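Putative glycoside hydrolase (Parabacteroides distasonis ATCC 8503, PDB 3GYC) is a putative glycoside hydrolase of the cellulase-like family, probably cleaving glycosidic bonds in carbohydrates. Local coordinates at residues A[57-65]-A[136-144]; A[241-249]-A[268-279]. One frame throughout, in Å; residues are numbered along the deposited sequence. Where two conformers were deposited one is given.

Contact 1. Residues A[57-65]-A[136-144]; sequences DAYPHLIAE and CWLTILRSI
P60 lies over one face of the W137 indole where the loop after strand 53-57 of the parallel beta/alpha barrel turns into the short helix 60-65 and meets the outer helix 130-146. CG of P60 stands 3.9 Å from the centroid of the six-membered ring of W137, a CH-pi contact displaced toward the rim. The ring gets there with CG beside the backbone N (chi1 -79°); A58 CB touches its CZ3 carbon obliquely, and W137 NE1 is hydrogen-bonded to Y116 OH. Among the aliphatic groups, the helix axes approach to 8.4 Å at 77°, and along this steep crossing I140 packs against P60, A58 and I63. Its CG1 branch, anti to the backbone N (chi1 -155°), reaches I63, while CG2 meets P60 CB at 4.0 Å. L96 of helix 95-105 packs on both isoleucines. SG of C136 lies 3.6 Å from P60 CB and also near the carbonyl of P60; A64 CB adjoins the same sulfur. T139 CG2 covers the margin at A64. Polar groups bond within their own segments or to neighbouring loops: D57 OD1 accepts from Y59 N, 2.7 Å, in an Asx turn, and its carboxylate also holds S114 and W115, while S143 OG donates to I140 O and pairs with Q93. The tightest carbon pair is I63 CD1 against I140 CG1, at 3.4 Å, where the side chains cross at about a right angle.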
loop_
_atom_site.group_PDB
_atom_site.type_symbol
_atom_site.label_atom_id
_atom_site.label_comp_id
_atom_site.label_asym_id
_atom_site.label_seq_id
_atom_site.Cartn_x
_atom_site.Cartn_y
_atom_site.Cartn_z
ATOM N N ASP A 57 2.386 7.959 0.711
ATOM C CA ASP A 57 1.498 8.899 0.031
ATOM C C ASP A 57 2.339 10.120 -0.370
ATOM O O ASP A 57 3.027 10.727 0.483
ATOM C CB ASP A 57 0.359 9.307 0.950
ATOM C CG ASP A 57 -0.754 10.040 0.191
ATOM O OD1 ASP A 57 -0.474 10.690 -0.841
ATOM O OD2 ASP A 57 -1.922 9.876 0.580
ATOM N N ALA A 58 2.281 10.479 -1.660
ATOM C CA ALA A 58 3.037 11.616 -2.230
ATOM C C ALA A 58 2.209 12.933 -2.190
ATOM O O ALA A 58 2.751 13.995 -2.529
ATOM C CB ALA A 58 3.412 11.317 -3.674
ATOM N N TYR A 59 0.916 12.836 -1.818
ATOM C CA TYR A 59 -0.002 14.012 -1.783
ATOM C C TYR A 59 0.138 14.837 -3.076
ATOM O O TYR A 59 0.334 16.072 -3.025
ATOM C CB TYR A 59 0.322 14.906 -0.602
ATOM C CG TYR A 59 0.193 14.325 0.793
ATOM C CD1 TYR A 59 1.209 13.582 1.364
ATOM C CD2 TYR A 59 -0.929 14.608 1.586
ATOM C CE1 TYR A 59 1.101 13.095 2.674
ATOM C CE2 TYR A 59 -1.053 14.114 2.883
ATOM C CZ TYR A 59 -0.029 13.376 3.433
ATOM O OH TYR A 59 -0.132 12.901 4.730
ATOM N N PRO A 60 0.026 14.180 -4.242
ATOM C CA PRO A 60 0.241 14.859 -5.553
ATOM C C PRO A 60 -0.723 16.006 -5.794
ATOM O O PRO A 60 -0.361 17.034 -6.361
ATOM C CB PRO A 60 -0.042 13.755 -6.571
ATOM C CG PRO A 60 -0.967 12.803 -5.868
ATOM C CD PRO A 60 -0.739 12.938 -4.364
ATOM N N HIS A 61 -1.962 15.808 -5.383
ATOM C CA HIS A 61 -2.992 16.834 -5.474
ATOM C C HIS A 61 -2.632 18.136 -4.740
ATOM O O HIS A 61 -2.899 19.242 -5.248
ATOM C CB HIS A 61 -4.356 16.262 -5.028
ATOM C CG HIS A 61 -4.415 15.811 -3.606
ATOM N ND1 HIS A 61 -3.589 14.826 -3.090
ATOM C CD2 HIS A 61 -5.270 16.143 -2.611
ATOM C CE1 HIS A 61 -3.908 14.624 -1.827
ATOM N NE2 HIS A 61 -4.926 15.399 -1.512
ATOM N N LEU A 62 -2.020 18.023 -3.577
ATOM C CA LEU A 62 -1.594 19.166 -2.800
ATOM C C LEU A 62 -0.348 19.793 -3.420
ATOM O O LEU A 62 -0.263 21.026 -3.557
ATOM C CB LEU A 62 -1.359 18.778 -1.337
ATOM C CG LEU A 62 -2.568 18.194 -0.583
ATOM C CD1 LEU A 62 -2.246 18.032 0.900
ATOM C CD2 LEU A 62 -3.850 19.046 -0.808
ATOM N N ILE A 63 0.619 18.959 -3.829
ATOM C CA ILE A 63 1.831 19.490 -4.435
ATOM C C ILE A 63 1.507 20.229 -5.741
ATOM O O ILE A 63 2.112 21.265 -6.004
ATOM C CB ILE A 63 2.899 18.402 -4.701
ATOM C CG1 ILE A 63 3.502 17.934 -3.372
ATOM C CG2 ILE A 63 3.972 18.953 -5.671
ATOM C CD1 ILE A 63 4.545 16.838 -3.468
ATOM N N ALA A 64 0.524 19.746 -6.510
ATOM C CA ALA A 64 0.177 20.357 -7.782
ATOM C C ALA A 64 -0.571 21.666 -7.593
ATOM O O ALA A 64 -0.517 22.544 -8.466
ATOM C CB ALA A 64 -0.615 19.382 -8.680
ATOM N N GLU A 65 -1.260 21.821 -6.470
ATOM C CA GLU A 65 -1.984 23.064 -6.194
ATOM C C GLU A 65 -1.050 24.105 -5.617
ATOM O O GLU A 65 -0.964 25.192 -6.137
ATOM C CB GLU A 65 -3.128 22.842 -5.210
ATOM C CG GLU A 65 -4.303 22.096 -5.779
ATOM C CD GLU A 65 -5.409 22.987 -6.318
ATOM O OE1 GLU A 65 -5.413 24.213 -6.054
ATOM O OE2 GLU A 65 -6.316 22.441 -6.989
ATOM N N CYS A 136 -1.492 16.060 -12.754
ATOM C CA CYS A 136 -1.151 16.233 -11.363
ATOM C C CYS A 136 0.069 15.369 -10.940
ATOM O O CYS A 136 0.989 15.843 -10.286
ATOM C CB CYS A 136 -2.399 15.954 -10.588
ATOM S SG CYS A 136 -2.078 15.571 -8.970
ATOM N N TRP A 137 0.086 14.109 -11.344
ATOM C CA TRP A 137 1.246 13.264 -11.075
ATOM C C TRP A 137 2.496 13.692 -11.848
ATOM O O TRP A 137 3.596 13.562 -11.333
ATOM C CB TRP A 137 0.917 11.803 -11.349
ATOM C CG TRP A 137 0.153 11.201 -10.234
ATOM C CD1 TRP A 137 -1.190 11.078 -10.117
ATOM C CD2 TRP A 137 0.722 10.601 -9.064
ATOM N NE1 TRP A 137 -1.495 10.423 -8.948
ATOM C CE2 TRP A 137 -0.338 10.139 -8.275
ATOM C CE3 TRP A 137 2.026 10.447 -8.602
ATOM C CZ2 TRP A 137 -0.141 9.523 -7.049
ATOM C CZ3 TRP A 137 2.230 9.828 -7.400
ATOM C CH2 TRP A 137 1.157 9.362 -6.634
ATOM N N LEU A 138 2.335 14.173 -13.090
ATOM C CA LEU A 138 3.457 14.681 -13.850
ATOM C C LEU A 138 4.105 15.848 -13.071
ATOM O O LEU A 138 5.330 15.980 -13.030
ATOM C CB LEU A 138 3.043 15.089 -15.283
ATOM C CG LEU A 138 2.747 13.900 -16.217
ATOM C CD1 LEU A 138 2.086 14.328 -17.496
ATOM C CD2 LEU A 138 4.010 13.062 -16.490
ATOM N N THR A 139 3.298 16.675 -12.418
ATOM C CA THR A 139 3.837 17.773 -11.621
ATOM C C THR A 139 4.643 17.274 -10.413
ATOM O O THR A 139 5.760 17.712 -10.192
ATOM C CB THR A 139 2.711 18.724 -11.221
ATOM O OG1 THR A 139 2.191 19.263 -12.425
ATOM C CG2 THR A 139 3.189 19.838 -10.347
ATOM N N ILE A 140 4.105 16.305 -9.685
ATOM C CA ILE A 140 4.776 15.789 -8.481
ATOM C C ILE A 140 6.101 15.122 -8.915
ATOM O O ILE A 140 7.159 15.320 -8.289
ATOM C CB ILE A 140 3.778 14.883 -7.648
ATOM C CG1 ILE A 140 4.123 14.788 -6.150
ATOM C CG2 ILE A 140 3.639 13.510 -8.209
ATOM C CD1 ILE A 140 5.372 13.981 -5.834
ATOM N N LEU A 141 6.076 14.377 -10.012
ATOM C CA LEU A 141 7.299 13.707 -10.472
ATOM C C LEU A 141 8.370 14.702 -10.838
ATOM O O LEU A 141 9.522 14.453 -10.546
ATOM C CB LEU A 141 7.032 12.707 -11.601
ATOM C CG LEU A 141 6.181 11.503 -11.187
ATOM C CD1 LEU A 141 5.856 10.643 -12.380
ATOM C CD2 LEU A 141 6.905 10.660 -10.062
ATOM N N ARG A 142 7.992 15.831 -11.463
ATOM C CA ARG A 142 8.951 16.904 -11.794
ATOM C C ARG A 142 9.501 17.545 -10.497
ATOM O O ARG A 142 10.682 17.873 -10.435
ATOM C CB ARG A 142 8.303 17.951 -12.741
ATOM C CG ARG A 142 9.268 18.841 -13.509
ATOM N N SER A 143 8.672 17.691 -9.463
ATOM C CA SER A 143 9.151 18.230 -8.162
ATOM C C SER A 143 10.232 17.328 -7.546
ATOM O O SER A 143 11.177 17.825 -6.936
ATOM C CB SER A 143 8.018 18.489 -7.123
ATOM O OG SER A 143 7.548 17.327 -6.445
ATOM N N ILE A 144 10.109 16.021 -7.756
ATOM C CA ILE A 144 11.081 15.040 -7.244
ATOM C C ILE A 144 12.330 15.066 -8.110
ATOM O O ILE A 144 13.451 15.054 -7.623
ATOM C CB ILE A 144 10.456 13.643 -7.214
ATOM C CG1 ILE A 144 9.332 13.634 -6.170
ATOM C CG2 ILE A 144 11.544 12.585 -6.984
ATOM C CD1 ILE A 144 8.486 12.403 -6.104
#

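Contact 2. Residues A[241-249]-A[268-279]; sequences NGGEFYKLV and AERVYRERPGYW
With CG anti to the backbone N (chi1 -177°) and the chain extended beyond it, E244 carries its carboxylate across to R275 and Y278; F245, with the same first torsion (chi1 -174°), sends its ring toward the bend between helices 259-273 and 276-297. All three helices lie between strands 231-232 and 301-303 of the beta/alpha barrel. F245 is a knob in a hole formed by A268, V271, Y272 and W279, and L309 packs on it from a nearby loop. Its edge points at the face of W279 in a T-shaped pair, centroids 5.2 Å apart and planes at 89°, and F245 CB adds an off-centre CH-pi contact to the same six-membered ring. V271 CG1 touches F245 CE1 at 3.6 Å, and A268 O lies at the edge of the phenyl ring. F245 CD1 lies over one face of the W279 indole and Y278 CD2 over the opposite face. W279 NE1 donates to V271 O, 3.0 Å, from above the carbonyl plane, which ties helix 276-297 back across the bend. L248 CD1 meets the edges of both the indole and the R275 guanidinium, while V249 CG2 closes the far end against A268 CA, 3.6 Å. The polar end is gathered on E244. Y278 OH donates to the syn lone pair of E244 OE1 at 2.5 Å, and OE1 lies in the plane of the Y278 ring, at its edge. R275 NH2 forms a salt bridge to E244 OE2, 2.7 Å, through a bent, weak hydrogen bond, and NH1 of the same guanidinium lies over the centre of the Y278 ring. Each carboxylate oxygen thus takes a different donor, so one side chain links helix 240-249 to the N-cap residue R275 and to Y278 in the first turn of helix 276-297.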
loop_
_atom_site.group_PDB
_atom_site.type_symbol
_atom_site.label_atom_id
_atom_site.label_comp_id
_atom_site.label_asym_id
_atom_site.label_seq_id
_atom_site.Cartn_x
_atom_site.Cartn_y
_atom_site.Cartn_z
ATOM N N ASN A 241 -13.283 -15.297 1.912
ATOM C CA ASN A 241 -14.606 -15.936 1.956
ATOM C C ASN A 241 -15.723 -14.931 2.295
ATOM O O ASN A 241 -16.532 -15.141 3.223
ATOM C CB ASN A 241 -14.600 -17.117 2.935
ATOM C CG ASN A 241 -15.849 -17.973 2.835
ATOM O OD1 ASN A 241 -16.507 -18.034 1.789
ATOM N ND2 ASN A 241 -16.175 -18.659 3.921
ATOM N N GLY A 242 -15.737 -13.828 1.540
ATOM C CA GLY A 242 -16.730 -12.760 1.706
ATOM C C GLY A 242 -16.657 -12.100 3.063
ATOM O O GLY A 242 -17.671 -11.696 3.617
ATOM N N GLY A 243 -15.455 -12.032 3.612
ATOM C CA GLY A 243 -15.211 -11.412 4.901
ATOM C C GLY A 243 -15.752 -12.209 6.065
ATOM O O GLY A 243 -16.210 -11.629 7.031
ATOM N N GLU A 244 -15.646 -13.536 5.976
ATOM C CA GLU A 244 -16.177 -14.448 6.985
ATOM C C GLU A 244 -15.666 -14.145 8.384
ATOM O O GLU A 244 -16.444 -14.060 9.321
ATOM C CB GLU A 244 -15.871 -15.915 6.632
ATOM C CG GLU A 244 -16.457 -16.942 7.609
ATOM C CD GLU A 244 -15.966 -18.348 7.336
ATOM O OE1 GLU A 244 -15.413 -18.592 6.233
ATOM O OE2 GLU A 244 -16.097 -19.195 8.237
ATOM N N PHE A 245 -14.362 -14.007 8.526
ATOM C CA PHE A 245 -13.779 -13.714 9.821
ATOM C C PHE A 245 -14.438 -12.490 10.516
ATOM O O PHE A 245 -14.867 -12.551 11.669
ATOM C CB PHE A 245 -12.277 -13.452 9.672
ATOM C CG PHE A 245 -11.580 -13.281 10.973
ATOM C CD1 PHE A 245 -11.265 -14.375 11.751
ATOM C CD2 PHE A 245 -11.243 -12.017 11.435
ATOM C CE1 PHE A 245 -10.631 -14.226 12.969
ATOM C CE2 PHE A 245 -10.624 -11.863 12.655
ATOM C CZ PHE A 245 -10.296 -12.970 13.419
ATOM N N TYR A 246 -14.517 -11.389 9.785
ATOM C CA TYR A 246 -15.063 -10.168 10.350
ATOM C C TYR A 246 -16.572 -10.278 10.614
ATOM O O TYR A 246 -17.059 -9.673 11.587
ATOM C CB TYR A 246 -14.715 -8.934 9.503
ATOM C CG TYR A 246 -13.336 -8.371 9.704
ATOM C CD1 TYR A 246 -12.717 -8.422 10.936
ATOM C CD2 TYR A 246 -12.708 -7.659 8.711
ATOM C CE1 TYR A 246 -11.484 -7.855 11.158
ATOM C CE2 TYR A 246 -11.474 -7.064 8.934
ATOM C CZ TYR A 246 -10.880 -7.176 10.176
ATOM O OH TYR A 246 -9.669 -6.629 10.458
ATOM N N LYS A 247 -17.292 -11.043 9.794
ATOM C CA LYS A 247 -18.737 -11.258 10.023
ATOM C C LYS A 247 -18.903 -12.007 11.333
ATOM O O LYS A 247 -19.785 -11.696 12.120
ATOM C CB LYS A 247 -19.427 -12.001 8.877
ATOM C CG LYS A 247 -19.623 -11.158 7.596
ATOM C CD LYS A 247 -20.160 -12.022 6.470
ATOM C CE LYS A 247 -20.333 -11.262 5.170
ATOM N NZ LYS A 247 -20.504 -12.222 4.017
ATOM N N LEU A 248 -18.032 -12.977 11.581
ATOM C CA LEU A 248 -18.052 -13.707 12.845
ATOM C C LEU A 248 -17.688 -12.835 14.063
ATOM O O LEU A 248 -18.349 -12.904 15.101
ATOM C CB LEU A 248 -17.120 -14.922 12.783
ATOM C CG LEU A 248 -17.618 -16.119 11.953
ATOM C CD1 LEU A 248 -16.482 -17.093 11.722
ATOM C CD2 LEU A 248 -18.834 -16.799 12.600
ATOM N N VAL A 249 -16.648 -12.034 13.922
ATOM C CA VAL A 249 -16.137 -11.188 14.985
ATOM C C VAL A 249 -17.063 -10.031 15.291
ATOM O O VAL A 249 -17.189 -9.631 16.450
ATOM C CB VAL A 249 -14.740 -10.656 14.615
ATOM C CG1 VAL A 249 -14.266 -9.503 15.553
ATOM C CG2 VAL A 249 -13.752 -11.797 14.609
ATOM N N ALA A 268 -12.083 -11.582 18.192
ATOM C CA ALA A 268 -11.143 -11.877 17.110
ATOM C C ALA A 268 -10.222 -13.062 17.403
ATOM O O ALA A 268 -10.170 -14.032 16.621
ATOM C CB ALA A 268 -10.343 -10.621 16.726
ATOM N N GLU A 269 -9.492 -12.991 18.506
ATOM C CA GLU A 269 -8.603 -14.068 18.849
ATOM C C GLU A 269 -9.367 -15.374 18.993
ATOM O O GLU A 269 -8.939 -16.400 18.440
ATOM C CB GLU A 269 -7.835 -13.776 20.118
ATOM C CG GLU A 269 -6.746 -14.803 20.344
ATOM C CD GLU A 269 -5.970 -14.570 21.604
ATOM O OE1 GLU A 269 -6.369 -13.709 22.434
ATOM O OE2 GLU A 269 -4.949 -15.263 21.766
ATOM N N ARG A 270 -10.477 -15.340 19.737
ATOM C CA ARG A 270 -11.315 -16.536 19.938
ATOM C C ARG A 270 -11.704 -17.158 18.610
ATOM O O ARG A 270 -11.520 -18.350 18.418
ATOM C CB ARG A 270 -12.600 -16.239 20.741
ATOM C CG ARG A 270 -13.563 -17.449 20.838
ATOM C CD ARG A 270 -14.963 -17.099 21.398
ATOM N NE ARG A 270 -15.601 -16.018 20.633
ATOM C CZ ARG A 270 -16.392 -16.199 19.577
ATOM N NH1 ARG A 270 -16.684 -17.431 19.148
ATOM N NH2 ARG A 270 -16.908 -15.138 18.960
ATOM N N VAL A 271 -12.264 -16.357 17.708
ATOM C CA VAL A 271 -12.690 -16.831 16.393
ATOM C C VAL A 271 -11.525 -17.471 15.629
ATOM O O VAL A 271 -11.699 -18.499 14.995
ATOM C CB VAL A 271 -13.360 -15.699 15.577
ATOM C CG1 VAL A 271 -13.488 -16.077 14.098
ATOM C CG2 VAL A 271 -14.731 -15.362 16.195
ATOM N N TYR A 272 -10.344 -16.866 15.712
ATOM C CA TYR A 272 -9.167 -17.428 15.055
ATOM C C TYR A 272 -8.674 -18.727 15.705
ATOM O O TYR A 272 -8.457 -19.722 15.021
ATOM C CB TYR A 272 -8.035 -16.412 15.017
ATOM C CG TYR A 272 -6.759 -16.999 14.508
ATOM C CD1 TYR A 272 -6.610 -17.310 13.165
ATOM C CD2 TYR A 272 -5.712 -17.278 15.373
ATOM C CE1 TYR A 272 -5.445 -17.891 12.694
ATOM C CE2 TYR A 272 -4.537 -17.838 14.918
ATOM C CZ TYR A 272 -4.405 -18.149 13.576
ATOM O OH TYR A 272 -3.233 -18.734 13.119
ATOM N N ARG A 273 -8.483 -18.719 17.018
ATOM C CA ARG A 273 -7.930 -19.878 17.688
ATOM C C ARG A 273 -8.870 -21.078 17.734
ATOM O O ARG A 273 -8.446 -22.185 18.085
ATOM C CB ARG A 273 -7.447 -19.520 19.087
ATOM C CG ARG A 273 -6.244 -18.627 19.051
ATOM C CD ARG A 273 -5.522 -18.706 20.369
ATOM N NE ARG A 273 -4.516 -17.654 20.487
ATOM C CZ ARG A 273 -3.312 -17.691 19.923
ATOM N NH1 ARG A 273 -2.933 -18.718 19.177
ATOM N NH2 ARG A 273 -2.478 -16.686 20.111
ATOM N N GLU A 274 -10.125 -20.860 17.350
ATOM C CA GLU A 274 -11.129 -21.925 17.295
ATOM C C GLU A 274 -10.736 -22.887 16.170
ATOM O O GLU A 274 -11.020 -24.091 16.240
ATOM C CB GLU A 274 -12.490 -21.300 16.989
ATOM C CG GLU A 274 -13.556 -21.623 17.965
ATOM C CD GLU A 274 -14.690 -20.599 17.944
ATOM O OE1 GLU A 274 -15.010 -20.159 16.822
ATOM O OE2 GLU A 274 -15.262 -20.254 19.026
ATOM N N ARG A 275 -10.080 -22.355 15.132
ATOM C CA ARG A 275 -9.705 -23.166 13.971
ATOM C C ARG A 275 -8.672 -22.461 13.092
ATOM O O ARG A 275 -8.963 -22.113 11.954
ATOM C CB ARG A 275 -10.956 -23.509 13.154
ATOM C CG ARG A 275 -11.893 -22.342 12.868
ATOM C CD ARG A 275 -12.896 -22.698 11.783
ATOM N NE ARG A 275 -13.829 -21.612 11.549
ATOM C CZ ARG A 275 -14.741 -21.559 10.576
ATOM N NH1 ARG A 275 -14.885 -22.536 9.677
ATOM N NH2 ARG A 275 -15.528 -20.489 10.493
ATOM N N PRO A 276 -7.443 -22.311 13.604
ATOM C CA PRO A 276 -6.409 -21.561 12.901
ATOM C C PRO A 276 -6.061 -22.112 11.521
ATOM O O PRO A 276 -5.832 -21.342 10.604
ATOM C CB PRO A 276 -5.221 -21.612 13.869
ATOM C CG PRO A 276 -5.435 -22.793 14.656
ATOM C CD PRO A 276 -6.915 -22.927 14.830
ATOM N N GLY A 277 -6.060 -23.431 11.371
ATOM C CA GLY A 277 -5.803 -24.067 10.080
ATOM C C GLY A 277 -6.778 -23.618 9.003
ATOM O O GLY A 277 -6.358 -23.353 7.874
ATOM N N TYR A 278 -8.065 -23.501 9.350
ATOM C CA TYR A 278 -9.084 -23.055 8.393
ATOM C C TYR A 278 -8.800 -21.645 7.885
ATOM O O TYR A 278 -8.916 -21.369 6.682
ATOM C CB TYR A 278 -10.470 -23.067 9.028
ATOM C CG TYR A 278 -11.555 -22.478 8.155
ATOM C CD1 TYR A 278 -12.127 -23.220 7.139
ATOM C CD2 TYR A 278 -12.012 -21.168 8.353
ATOM C CE1 TYR A 278 -13.121 -22.689 6.328
ATOM C CE2 TYR A 278 -13.005 -20.629 7.540
ATOM C CZ TYR A 278 -13.561 -21.399 6.541
ATOM O OH TYR A 278 -14.555 -20.896 5.740
ATOM N N TRP A 279 -8.426 -20.763 8.805
ATOM C CA TRP A 279 -8.131 -19.366 8.440
ATOM C C TRP A 279 -6.869 -19.288 7.631
ATOM O O TRP A 279 -6.818 -18.576 6.631
ATOM C CB TRP A 279 -8.029 -18.487 9.681
ATOM C CG TRP A 279 -9.327 -18.467 10.463
ATOM C CD1 TRP A 279 -9.537 -18.932 11.742
ATOM C CD2 TRP A 279 -10.594 -18.007 9.995
ATOM N NE1 TRP A 279 -10.842 -18.737 12.104
ATOM C CE2 TRP A 279 -11.513 -18.171 11.052
ATOM C CE3 TRP A 279 -11.038 -17.450 8.795
ATOM C CZ2 TRP A 279 -12.851 -17.824 10.931
ATOM C CZ3 TRP A 279 -12.370 -17.098 8.686
ATOM C CH2 TRP A 279 -13.259 -17.292 9.741
#

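Overall arrangement
Contact 1 closes along the chain before contact 2 opens, and the two lie on opposite sides of the chain's centre, their own centres 41 Å apart and their nearest atoms about 21 Å apart. Both belong to the one cellulase-like barrel built on a parallel eight-stranded sheet, but they share no helix. Contact 1 lies in the early half, joining the segment after strand 53-57 to helix 130-146, which precedes strand 153-157. Contact 2 lies in the later half, packing helices that come between strands 231-232 and 301-303. They are independent packings in different beta/alpha units, with no touch between them, carried by one chain and one barrel.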